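Local coordinates for protein beta-hydroxyacid dehydrogenase, 3-hydroxyisobutyrate dehydrogenase (Saccharomonospora xinjiangensis XJ-54, PDB 6GRL) that reduces imines with S selectivity, probably drawing hydride from NADPH, and is associated with reductive amination, at residues 99-103 with 104-108; 196-199 with 200-203; 296-299 with 300-303; 205-209 with 210-214; 92-95 with 96-99. All blocks are in the same frame, centred on the assembly; numbering follows the deposited sequence.

Interaction 1 (99-103 with 104-108); sequences SSLAG and KVLVN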
loop_
_atom_site.group_PDB
_atom_site.type_symbol
_atom_site.label_atom_id
_atom_site.label_comp_id
_atom_site.label_asym_id
_atom_site.label_seq_id
_atom_site.Cartn_x
_atom_site.Cartn_y
_atom_site.Cartn_z
ATOM N N SER A 99 12.383 17.297 -22.921
ATOM C CA SER A 99 12.026 16.551 -24.115
ATOM C C SER A 99 10.547 16.177 -24.093
ATOM O O SER A 99 9.906 16.129 -23.040
ATOM C CB SER A 99 12.886 15.293 -24.238
ATOM O OG SER A 99 14.261 15.606 -24.102
ATOM N N SER A 100 10.012 15.908 -25.281
ATOM C CA SER A 100 8.610 15.543 -25.407
ATOM C C SER A 100 8.344 14.181 -24.779
ATOM O O SER A 100 9.119 13.236 -24.950
ATOM C CB SER A 100 8.197 15.529 -26.878
ATOM O OG SER A 100 6.902 14.971 -27.042
ATOM N N LEU A 101 7.240 14.086 -24.041
ATOM C CA LEU A 101 6.771 12.821 -23.491
ATOM C C LEU A 101 5.544 12.300 -24.225
ATOM O O LEU A 101 4.915 11.342 -23.760
ATOM C CB LEU A 101 6.469 12.970 -21.997
ATOM C CG LEU A 101 7.638 13.438 -21.127
ATOM C CD1 LEU A 101 7.176 13.688 -19.702
ATOM C CD2 LEU A 101 8.777 12.430 -21.155
ATOM N N ALA A 102 5.188 12.906 -25.355
ATOM C CA ALA A 102 3.992 12.502 -26.081
ATOM C C ALA A 102 4.118 11.063 -26.564
ATOM O O ALA A 102 5.150 10.665 -27.112
ATOM C CB ALA A 102 3.752 13.438 -27.266
ATOM N N GLY A 103 3.060 10.284 -26.356
ATOM C CA GLY A 103 3.053 8.892 -26.747
ATOM C C GLY A 103 3.757 7.955 -25.794
ATOM O O GLY A 103 3.776 6.744 -26.047
ATOM N N LYS A 104 4.334 8.466 -24.712
ATOM C CA LYS A 104 5.013 7.625 -23.741
ATOM C C LYS A 104 4.037 7.144 -22.670
ATOM O O LYS A 104 2.905 7.620 -22.554
ATOM C CB LYS A 104 6.179 8.380 -23.098
ATOM C CG LYS A 104 7.299 8.739 -24.065
ATOM C CD LYS A 104 8.496 9.317 -23.326
ATOM C CE LYS A 104 9.527 9.897 -24.284
ATOM N NZ LYS A 104 10.243 8.848 -25.066
ATOM N N VAL A 105 4.492 6.172 -21.887
ATOM C CA VAL A 105 3.748 5.641 -20.753
ATOM C C VAL A 105 4.615 5.841 -19.520
ATOM O O VAL A 105 5.738 5.329 -19.459
ATOM C CB VAL A 105 3.394 4.159 -20.943
ATOM C CG1 VAL A 105 2.743 3.601 -19.686
ATOM C CG2 VAL A 105 2.487 3.976 -22.155
ATOM N N LEU A 106 4.106 6.600 -18.553
ATOM C CA LEU A 106 4.828 6.884 -17.320
ATOM C C LEU A 106 4.236 6.036 -16.202
ATOM O O LEU A 106 3.042 6.146 -15.903
ATOM C CB LEU A 106 4.752 8.368 -16.964
ATOM C CG LEU A 106 5.087 9.381 -18.061
ATOM C CD1 LEU A 106 5.065 10.795 -17.496
ATOM C CD2 LEU A 106 6.431 9.074 -18.704
ATOM N N VAL A 107 5.063 5.194 -15.595
ATOM C CA VAL A 107 4.651 4.332 -14.494
ATOM C C VAL A 107 5.382 4.808 -13.248
ATOM O O VAL A 107 6.595 4.604 -13.110
ATOM C CB VAL A 107 4.942 2.854 -14.783
ATOM C CG1 VAL A 107 4.500 1.988 -13.610
ATOM C CG2 VAL A 107 4.240 2.419 -16.056
ATOM N N ASN A 108 4.649 5.435 -12.335
ATOM C CA ASN A 108 5.220 5.992 -11.114
ATOM C C ASN A 108 5.036 4.987 -9.983
ATOM O O ASN A 108 3.906 4.690 -9.581
ATOM C CB ASN A 108 4.571 7.331 -10.772
ATOM C CG ASN A 108 5.216 8.006 -9.574
ATOM O OD1 ASN A 108 6.298 7.615 -9.132
ATOM N ND2 ASN A 108 4.553 9.025 -9.043
#

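Interaction 2 (196-199 with 200-203); sequences LLIG and FLHT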
loop_
_atom_site.group_PDB
_atom_site.type_symbol
_atom_site.label_atom_id
_atom_site.label_comp_id
_atom_site.label_asym_id
_atom_site.label_seq_id
_atom_site.Cartn_x
_atom_site.Cartn_y
_atom_site.Cartn_z
ATOM N N LEU A 196 -3.461 -2.316 14.293
ATOM C CA LEU A 196 -3.215 -3.613 14.913
ATOM C C LEU A 196 -1.999 -3.565 15.828
ATOM O O LEU A 196 -2.022 -4.113 16.938
ATOM C CB LEU A 196 -3.026 -4.669 13.820
ATOM C CG LEU A 196 -2.873 -6.159 14.140
ATOM C CD1 LEU A 196 -3.345 -6.980 12.953
ATOM C CD2 LEU A 196 -1.436 -6.522 14.480
ATOM N N LEU A 197 -0.927 -2.909 15.381
ATOM C CA LEU A 197 0.340 -2.982 16.101
ATOM C C LEU A 197 0.306 -2.170 17.390
ATOM O O LEU A 197 0.871 -2.593 18.406
ATOM C CB LEU A 197 1.480 -2.518 15.197
ATOM C CG LEU A 197 1.879 -3.478 14.074
ATOM C CD1 LEU A 197 2.809 -2.788 13.092
ATOM C CD2 LEU A 197 2.521 -4.736 14.633
ATOM N N ILE A 198 -0.342 -1.003 17.377
ATOM C CA ILE A 198 -0.412 -0.210 18.601
ATOM C C ILE A 198 -1.377 -0.848 19.595
ATOM O O ILE A 198 -1.140 -0.829 20.809
ATOM C CB ILE A 198 -0.782 1.254 18.290
ATOM C CG1 ILE A 198 -0.614 2.123 19.541
ATOM C CG2 ILE A 198 -2.201 1.375 17.754
ATOM C CD1 ILE A 198 0.793 2.129 20.103
ATOM N N GLY A 199 -2.469 -1.440 19.105
ATOM C CA GLY A 199 -3.318 -2.226 19.982
ATOM C C GLY A 199 -2.590 -3.423 20.556
ATOM O O GLY A 199 -2.829 -3.811 21.702
ATOM N N PHE A 200 -1.681 -4.008 19.774
ATOM C CA PHE A 200 -0.860 -5.113 20.257
ATOM C C PHE A 200 0.028 -4.671 21.415
ATOM O O PHE A 200 0.122 -5.359 22.439
ATOM C CB PHE A 200 -0.029 -5.666 19.098
ATOM C CG PHE A 200 1.072 -6.598 19.513
ATOM C CD1 PHE A 200 0.781 -7.834 20.067
ATOM C CD2 PHE A 200 2.398 -6.248 19.323
ATOM C CE1 PHE A 200 1.795 -8.698 20.440
ATOM C CE2 PHE A 200 3.416 -7.107 19.692
ATOM C CZ PHE A 200 3.114 -8.333 20.251
ATOM N N LEU A 201 0.679 -3.511 21.277
ATOM C CA LEU A 201 1.551 -3.023 22.342
ATOM C C LEU A 201 0.766 -2.742 23.617
ATOM O O LEU A 201 1.200 -3.111 24.714
ATOM C CB LEU A 201 2.291 -1.767 21.885
ATOM C CG LEU A 201 3.372 -1.944 20.818
ATOM C CD1 LEU A 201 4.206 -0.677 20.702
ATOM C CD2 LEU A 201 4.252 -3.148 21.124
ATOM N N HIS A 202 -0.390 -2.085 23.496
ATOM C CA HIS A 202 -1.206 -1.816 24.676
ATOM C C HIS A 202 -1.687 -3.104 25.331
ATOM O O HIS A 202 -1.798 -3.171 26.560
ATOM C CB HIS A 202 -2.394 -0.927 24.307
ATOM C CG HIS A 202 -2.003 0.456 23.886
ATOM N ND1 HIS A 202 -1.114 1.229 24.602
ATOM C CD2 HIS A 202 -2.386 1.208 22.827
ATOM C CE1 HIS A 202 -0.962 2.395 23.999
ATOM N NE2 HIS A 202 -1.724 2.407 22.920
ATOM N N THR A 203 -1.973 -4.135 24.532
ATOM C CA THR A 203 -2.347 -5.427 25.100
ATOM C C THR A 203 -1.187 -6.037 25.879
ATOM O O THR A 203 -1.391 -6.637 26.943
ATOM C CB THR A 203 -2.810 -6.373 23.992
ATOM O OG1 THR A 203 -3.858 -5.748 23.239
ATOM C CG2 THR A 203 -3.328 -7.678 24.578
#

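Interaction 3 (296-299 with 300-303); sequences SSLF and ELLT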
loop_
_atom_site.group_PDB
_atom_site.type_symbol
_atom_site.label_atom_id
_atom_site.label_comp_id
_atom_site.label_asym_id
_atom_site.label_seq_id
_atom_site.Cartn_x
_atom_site.Cartn_y
_atom_site.Cartn_z
ATOM N N SER A 296 -20.091 -5.232 13.352
ATOM C CA SER A 296 -19.998 -4.584 12.049
ATOM C C SER A 296 -21.023 -3.468 11.896
ATOM O O SER A 296 -20.804 -2.528 11.122
ATOM C CB SER A 296 -20.166 -5.618 10.935
ATOM O OG SER A 296 -21.442 -6.230 10.991
ATOM N N SER A 297 -22.135 -3.541 12.631
ATOM C CA SER A 297 -23.164 -2.511 12.537
ATOM C C SER A 297 -22.707 -1.177 13.112
ATOM O O SER A 297 -23.324 -0.148 12.820
ATOM C CB SER A 297 -24.439 -2.973 13.243
ATOM O OG SER A 297 -24.270 -2.986 14.650
ATOM N N LEU A 298 -21.644 -1.168 13.921
ATOM C CA LEU A 298 -21.116 0.090 14.433
ATOM C C LEU A 298 -20.578 0.977 13.318
ATOM O O LEU A 298 -20.413 2.184 13.525
ATOM C CB LEU A 298 -20.019 -0.179 15.464
ATOM C CG LEU A 298 -20.446 -1.033 16.661
ATOM C CD1 LEU A 298 -19.272 -1.278 17.597
ATOM C CD2 LEU A 298 -21.608 -0.389 17.408
ATOM N N PHE A 299 -20.307 0.403 12.143
ATOM C CA PHE A 299 -19.872 1.203 11.004
ATOM C C PHE A 299 -20.924 2.230 10.608
ATOM O O PHE A 299 -20.584 3.287 10.064
ATOM C CB PHE A 299 -19.547 0.289 9.823
ATOM C CG PHE A 299 -18.851 0.984 8.692
ATOM C CD1 PHE A 299 -17.542 1.415 8.827
ATOM C CD2 PHE A 299 -19.502 1.197 7.489
ATOM C CE1 PHE A 299 -16.899 2.056 7.783
ATOM C CE2 PHE A 299 -18.863 1.831 6.440
ATOM C CZ PHE A 299 -17.559 2.263 6.588
ATOM N N GLU A 300 -22.201 1.944 10.879
ATOM C CA GLU A 300 -23.256 2.900 10.565
ATOM C C GLU A 300 -23.134 4.168 11.400
ATOM O O GLU A 300 -23.595 5.234 10.975
ATOM C CB GLU A 300 -24.627 2.258 10.777
ATOM C CG GLU A 300 -24.901 1.070 9.870
ATOM C CD GLU A 300 -25.027 1.465 8.412
ATOM O OE1 GLU A 300 -25.579 2.550 8.132
ATOM O OE2 GLU A 300 -24.571 0.690 7.545
ATOM N N LEU A 301 -22.519 4.076 12.581
ATOM C CA LEU A 301 -22.315 5.249 13.420
ATOM C C LEU A 301 -21.094 6.059 13.009
ATOM O O LEU A 301 -21.040 7.261 13.292
ATOM C CB LEU A 301 -22.179 4.832 14.887
ATOM C CG LEU A 301 -23.439 4.286 15.560
ATOM C CD1 LEU A 301 -23.114 3.771 16.952
ATOM C CD2 LEU A 301 -24.517 5.357 15.617
ATOM N N LEU A 302 -20.119 5.431 12.353
ATOM C CA LEU A 302 -18.906 6.114 11.926
ATOM C C LEU A 302 -19.070 6.784 10.568
ATOM O O LEU A 302 -18.609 7.915 10.376
ATOM C CB LEU A 302 -17.737 5.127 11.882
ATOM C CG LEU A 302 -17.406 4.437 13.206
ATOM C CD1 LEU A 302 -16.377 3.340 12.993
ATOM C CD2 LEU A 302 -16.914 5.449 14.230
ATOM N N THR A 303 -19.704 6.106 9.618
ATOM C CA THR A 303 -19.982 6.691 8.311
ATOM C C THR A 303 -21.439 6.468 7.919
ATOM O O THR A 303 -21.867 5.334 7.700
ATOM C CB THR A 303 -19.074 6.106 7.211
ATOM O OG1 THR A 303 -19.479 4.764 6.918
ATOM C CG2 THR A 303 -17.619 6.113 7.646
#

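Interaction 4 (205-209 with 210-214); sequences SVVHA and EGVEV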
loop_
_atom_site.group_PDB
_atom_site.type_symbol
_atom_site.label_atom_id
_atom_site.label_comp_id
_atom_site.label_asym_id
_atom_site.label_seq_id
_atom_site.Cartn_x
_atom_site.Cartn_y
_atom_site.Cartn_z
ATOM N N SER A 205 0.977 -4.310 27.440
ATOM C CA SER A 205 1.009 -3.544 28.682
ATOM C C SER A 205 0.072 -4.143 29.723
ATOM O O SER A 205 0.394 -4.169 30.917
ATOM C CB SER A 205 0.639 -2.085 28.411
ATOM O OG SER A 205 1.572 -1.471 27.540
ATOM N N VAL A 206 -1.089 -4.637 29.289
ATOM C CA VAL A 206 -2.045 -5.219 30.228
ATOM C C VAL A 206 -1.467 -6.475 30.870
ATOM O O VAL A 206 -1.490 -6.630 32.096
ATOM C CB VAL A 206 -3.382 -5.513 29.526
ATOM C CG1 VAL A 206 -4.284 -6.336 30.433
ATOM C CG2 VAL A 206 -4.070 -4.218 29.125
ATOM N N VAL A 207 -0.937 -7.389 30.053
ATOM C CA VAL A 207 -0.462 -8.657 30.600
ATOM C C VAL A 207 0.821 -8.464 31.395
ATOM O O VAL A 207 1.097 -9.223 32.331
ATOM C CB VAL A 207 -0.282 -9.703 29.484
ATOM C CG1 VAL A 207 -1.580 -9.897 28.730
ATOM C CG2 VAL A 207 0.838 -9.302 28.535
ATOM N N HIS A 208 1.625 -7.455 31.049
ATOM C CA HIS A 208 2.841 -7.197 31.813
ATOM C C HIS A 208 2.511 -6.734 33.225
ATOM O O HIS A 208 3.175 -7.136 34.188
ATOM C CB HIS A 208 3.711 -6.166 31.096
ATOM C CG HIS A 208 5.036 -5.937 31.755
ATOM N ND1 HIS A 208 5.248 -4.931 32.671
ATOM C CD2 HIS A 208 6.212 -6.596 31.639
ATOM C CE1 HIS A 208 6.501 -4.973 33.086
ATOM N NE2 HIS A 208 7.108 -5.975 32.475
ATOM N N ALA A 209 1.485 -5.891 33.369
ATOM C CA ALA A 209 1.060 -5.455 34.692
ATOM C C ALA A 209 0.524 -6.607 35.530
ATOM O O ALA A 209 0.472 -6.494 36.760
ATOM C CB ALA A 209 -0.001 -4.360 34.570
ATOM N N GLU A 210 0.128 -7.708 34.895
ATOM C CA GLU A 210 -0.372 -8.882 35.594
ATOM C C GLU A 210 0.706 -9.932 35.838
ATOM O O GLU A 210 0.403 -10.986 36.406
ATOM C CB GLU A 210 -1.527 -9.510 34.807
ATOM C CG GLU A 210 -2.832 -8.726 34.849
ATOM C CD GLU A 210 -3.576 -8.886 36.165
ATOM O OE1 GLU A 210 -3.089 -9.621 37.048
ATOM O OE2 GLU A 210 -4.668 -8.293 36.306
ATOM N N GLY A 211 1.943 -9.675 35.422
ATOM C CA GLY A 211 3.026 -10.614 35.636
ATOM C C GLY A 211 3.192 -11.665 34.564
ATOM O O GLY A 211 3.873 -12.670 34.804
ATOM N N VAL A 212 2.596 -11.472 33.393
ATOM C CA VAL A 212 2.683 -12.431 32.298
ATOM C C VAL A 212 3.908 -12.111 31.455
ATOM O O VAL A 212 4.199 -10.942 31.174
ATOM C CB VAL A 212 1.399 -12.404 31.448
ATOM C CG1 VAL A 212 1.499 -13.385 30.287
ATOM C CG2 VAL A 212 0.185 -12.712 32.310
ATOM N N GLU A 213 4.636 -13.152 31.055
ATOM C CA GLU A 213 5.776 -12.975 30.165
ATOM C C GLU A 213 5.280 -12.529 28.794
ATOM O O GLU A 213 4.430 -13.189 28.189
ATOM C CB GLU A 213 6.572 -14.273 30.061
ATOM C CG GLU A 213 8.033 -14.063 29.714
ATOM C CD GLU A 213 8.281 -14.080 28.222
ATOM O OE1 GLU A 213 7.678 -14.926 27.529
ATOM O OE2 GLU A 213 9.071 -13.239 27.740
ATOM N N VAL A 214 5.813 -11.408 28.303
ATOM C CA VAL A 214 5.257 -10.796 27.100
ATOM C C VAL A 214 5.654 -11.563 25.846
ATOM O O VAL A 214 4.885 -11.616 24.877
ATOM C CB VAL A 214 5.681 -9.317 27.015
ATOM C CG1 VAL A 214 4.977 -8.506 28.090
ATOM C CG2 VAL A 214 7.191 -9.185 27.143
#

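Interaction 5 (92-95 with 96-99); sequences EVLG and SVTS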
loop_
_atom_site.group_PDB
_atom_site.type_symbol
_atom_site.label_atom_id
_atom_site.label_comp_id
_atom_site.label_asym_id
_atom_site.label_seq_id
_atom_site.Cartn_x
_atom_site.Cartn_y
_atom_site.Cartn_z
ATOM N N GLU A 92 10.952 17.160 -8.823
ATOM C CA GLU A 92 12.213 17.762 -9.240
ATOM C C GLU A 92 12.764 17.092 -10.493
ATOM O O GLU A 92 13.261 17.772 -11.399
ATOM C CB GLU A 92 13.229 17.687 -8.101
ATOM C CG GLU A 92 14.549 18.375 -8.405
ATOM C CD GLU A 92 15.481 18.398 -7.212
ATOM O OE1 GLU A 92 15.105 17.857 -6.150
ATOM O OE2 GLU A 92 16.590 18.960 -7.332
ATOM N N VAL A 93 12.683 15.762 -10.567
ATOM C CA VAL A 93 13.260 15.045 -11.700
ATOM C C VAL A 93 12.425 15.268 -12.956
ATOM O O VAL A 93 12.954 15.609 -14.021
ATOM C CB VAL A 93 13.402 13.547 -11.372
ATOM C CG1 VAL A 93 13.763 12.757 -12.622
ATOM C CG2 VAL A 93 14.452 13.347 -10.291
ATOM N N LEU A 94 11.108 15.078 -12.853
ATOM C CA LEU A 94 10.253 15.274 -14.019
ATOM C C LEU A 94 10.193 16.737 -14.434
ATOM O O LEU A 94 9.984 17.036 -15.616
ATOM C CB LEU A 94 8.850 14.738 -13.739
ATOM C CG LEU A 94 8.752 13.215 -13.629
ATOM C CD1 LEU A 94 7.312 12.784 -13.439
ATOM C CD2 LEU A 94 9.361 12.547 -14.852
ATOM N N GLY A 95 10.375 17.661 -13.488
ATOM C CA GLY A 95 10.431 19.071 -13.832
ATOM C C GLY A 95 11.644 19.454 -14.651
ATOM O O GLY A 95 11.608 20.465 -15.360
ATOM N N SER A 96 12.717 18.670 -14.570
ATOM C CA SER A 96 13.928 18.912 -15.343
ATOM C C SER A 96 13.847 18.357 -16.758
ATOM O O SER A 96 14.807 18.507 -17.522
ATOM C CB SER A 96 15.137 18.307 -14.623
ATOM O OG SER A 96 15.014 16.897 -14.523
ATOM N N VAL A 97 12.737 17.723 -17.121
ATOM C CA VAL A 97 12.584 17.129 -18.444
ATOM C C VAL A 97 12.202 18.224 -19.432
ATOM O O VAL A 97 11.214 18.938 -19.232
ATOM C CB VAL A 97 11.537 16.008 -18.427
ATOM C CG1 VAL A 97 11.310 15.468 -19.831
ATOM C CG2 VAL A 97 11.968 14.894 -17.484
ATOM N N THR A 98 12.987 18.362 -20.498
ATOM C CA THR A 98 12.697 19.309 -21.563
ATOM C C THR A 98 12.312 18.623 -22.865
ATOM O O THR A 98 11.943 19.306 -23.827
ATOM C CB THR A 98 13.899 20.230 -21.799
ATOM O OG1 THR A 98 14.969 19.484 -22.390
ATOM C CG2 THR A 98 14.375 20.825 -20.481
ATOM N N SER A 99 12.383 17.297 -22.921
ATOM C CA SER A 99 12.026 16.551 -24.115
ATOM C C SER A 99 10.547 16.177 -24.093
ATOM O O SER A 99 9.906 16.129 -23.040
ATOM C CB SER A 99 12.886 15.293 -24.238
ATOM O OG SER A 99 14.261 15.606 -24.102
#

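Interaction 1 (99-103 with 104-108)
Lys104 folds back across Leu101 at a type II beta turn, residues Leu101 to Lys104, which delivers the chain into strand 105-108 of the Rossmann-type sheet. Two hydrogen bonds shape the backbone. Lys104 N reaches Leu101 O at 3.1 Å, standing 40° out of the carbonyl plane and not on a lone pair. Just upstream, Ser100 OG accepts from Ala102 N at 3.2 Å, an ST turn that runs straight into the beta turn. Gly103 takes the positive phi (80°) that the third position of such a turn calls for.

The apolar contacts are made by the lysine's carbon chain and the two leucines. Lys104 and Leu101 cross at about a right angle, CD lying 3.8 Å from Leu101 CD2. The other methyl of Leu101, CD1, touches the CD1 methyl of Leu106 at 4.2 Å, and both leucines pack on Trp123 of helix 114-126.

A methionine in place of Lys104 would probably leave the carbonyls of Val74 and Ser77 without their ammonium donor. That donor is placed by the bend at chi4 (-70°), which turns NZ toward the two oxygens while CE rests 3.4 Å from Ser100 O.

Interaction 2 (196-199 with 200-203)
Ile198 overlaps the imidazole of His202 one helical turn further on, its CG1 lying 3.6 Å from NE2 while the CD1 methyl stays close to the same nitrogen. The isoleucine can do this because CG1 is anti to its backbone N (chi1 -170°), which swings the longer branch toward the following turn. His202 CD2 also comes within 3.1 Å of Ile198 O, which approaches the ring obliquely. That oxygen is also the acceptor for His202 N (3.1 Å, nearly straight at 170°), so backbone and ring crowd around one carbonyl.

All eight residues belong to helix 181-209, a single long helix of the kind that, in related imine reductases, joins the Rossmann domain to the helical C-terminal domain. The regular i to i+4 bonding continues here, with Phe200 N donating to Leu196 O and Leu201 N to Leu197 O.

Gly199 O is gripped twice. Thr203 N binds it at 3.0 Å, and Thr203 OG1 donates to it at 2.7 Å from the opposite face of the carbonyl plane, the hydroxyl being folded back beside its own backbone N. Phe200 sits differently: its CB lies 3.3 Å from Leu197 O, which meets the ring at its edge, near the ring plane. The phenyl group itself leads away to rest on Ala218 and Val221 of helix 214-225, while Thr203 touches Phe217 of that same helix.

Interaction 3 (296-299 with 300-303)
Phe299 and Thr303 meet across the last modelled turn of the chain, a weakly bonded, irregular helical segment in the C-terminal domain where i to i+3 and i to i+4 bonds are mixed. The threonine hydroxyl lies over one face of the phenyl ring, OG1 coming as near as 3.0 Å to Phe299 CE2. Both side chains are set for this meeting. Phe299 carries CG anti to its backbone N (chi1 -169°), which lays the ring alongside the following turn. Thr303 places OG1 between its N and carbonyl carbon (chi1 72°), and its CG2 reaches Phe299 CZ at 4.0 Å.

The leucines pack less closely: Leu298 CD2 and Leu301 CD1 approach to 4.4 Å, and Leu298 itself lies against Met282 and Arg285 of helix 273-287. Glu300 is bent at chi2, its CB and CG skirting Ser297 O, while its carboxylate reaches away to Tyr244 OH through OE2.

With an alanine in place of Phe299, Thr303 OG1 would lose the ring face it lies over, and a gap would probably open against Ile239 of helix 229-241.

Among the backbone bonds, Glu300 N to Ser297 O (3.1 Å) and Leu301 N to Leu298 O (3.0 Å) both come from well above the acceptor's carbonyl plane. The bond from Thr303 N to Phe299 O is unlike them: at 3.0 Å it is almost perfectly straight, 177° at the hydrogen, with the donor nearly in line with the C=O bond.

Interaction 4 (205-209 with 210-214)
Val207, at chi1 -57°, holds CG2 between its backbone N and carbonyl carbon, where this methyl meets Val214 CG1 at 4.2 Å. Val212, at chi1 179°, sets its own CG2 beside its backbone N and 3.6 Å from Val207 O. The turn of the backbone brings the two branch points together, Val207 CB lying 3.7 Å from Val212 CB. The same fold of the chain sets Val212 CB 3.3 Å from Val207 O, so the side chain packs over the carbonyl that its own backbone N uses. That bond, Val212 N to Val207 O at 2.9 Å, and the inner one, Gly211 N to His208 O at 3.1 Å, form a Schellman motif closing helix 181-209. Gly211 makes the reversal at phi 87°, where a CB would be jammed against the preceding carbonyl oxygen.

Two residues on from Val212, Val214 comes back against the helix. Its CG1 touches His208 CB at 4.0 Å and lies at the edge of the imidazole, near the ring plane. Glu210 bends at chi2 and turns its carboxylate away from the turn to His264, OE2 bonding NE2.

The turn thus joins two consecutive helices of the C-terminal domain. Glu213 is the N-cap of helix 214-225, bonding Ala216 N through OE1, and Phe217 in that helix packs on both Val207 and Val212; Val206 meanwhile leans on His264 and Arg265 of helix 251-267.

Interaction 5 (92-95 with 96-99)
Ser96 closes tightly on Val93 near the C-terminal end of helix 87-95. Its OG, held between the backbone N and the carbonyl carbon (chi1 63°), turns back to donate to Val93 O; the modelled 2.5 Å is very short, and its exact length is doubtful. Ser96 N grips the same oxygen at 3.1 Å from well above the carbonyl plane, so one carbonyl receives both the amide and the hydroxyl of a single residue. Next along, Val97 N bonds Leu94 O at 3.2 Å, again from far out of the plane, an i to i+3 bond in the turn that follows the helix. Val97 CB lies 3.4 Å from that oxygen, with CG2 close by.

The rest of the contact is slack by comparison. The i to i+4 bond from Ser96 N to Glu92 O is weak (3.3 Å, 129° at the hydrogen). Leu94 CD2 and Val97 CG2 graze each other at 4.4 Å, and toward solvent lie the exposed Glu92 and Gly95.

Helix 87-95 is the connection between the adjacent parallel strands 79-82 and 105-108, a beta-alpha-beta unit of the Rossmann-type domain. Helix 70-74 packs against this region: Pro70 lies on Val93 and Ser96, Val97 touches Asp71, and the Asp71 carboxylate receives the backbone N-H groups of Thr98 and Ser99 as the chain heads for strand 105-108.

Interactions 5 and 1 follow one another along the chain and share Ser99: interaction 5 lies at the end region of helix 87-95, interaction 1 leads into strand 105-108, and their centres are 11 Å apart. Interactions 2 and 4 share no residue but follow one another on helix 181-209, their centres 13 Å apart. Interaction 3 belongs to the same C-terminal domain but lies about 22 Å from interaction 2, centre to centre. The two groups are well separated, interactions 1 and 2 being about 44 Å apart between centres. No cofactor is bound in this apo structure; the Val93 side chain of interaction 5 lies near a probable Rossmann-type GxGxxG turn (Gly27, Gly29, Gly32) without touching it.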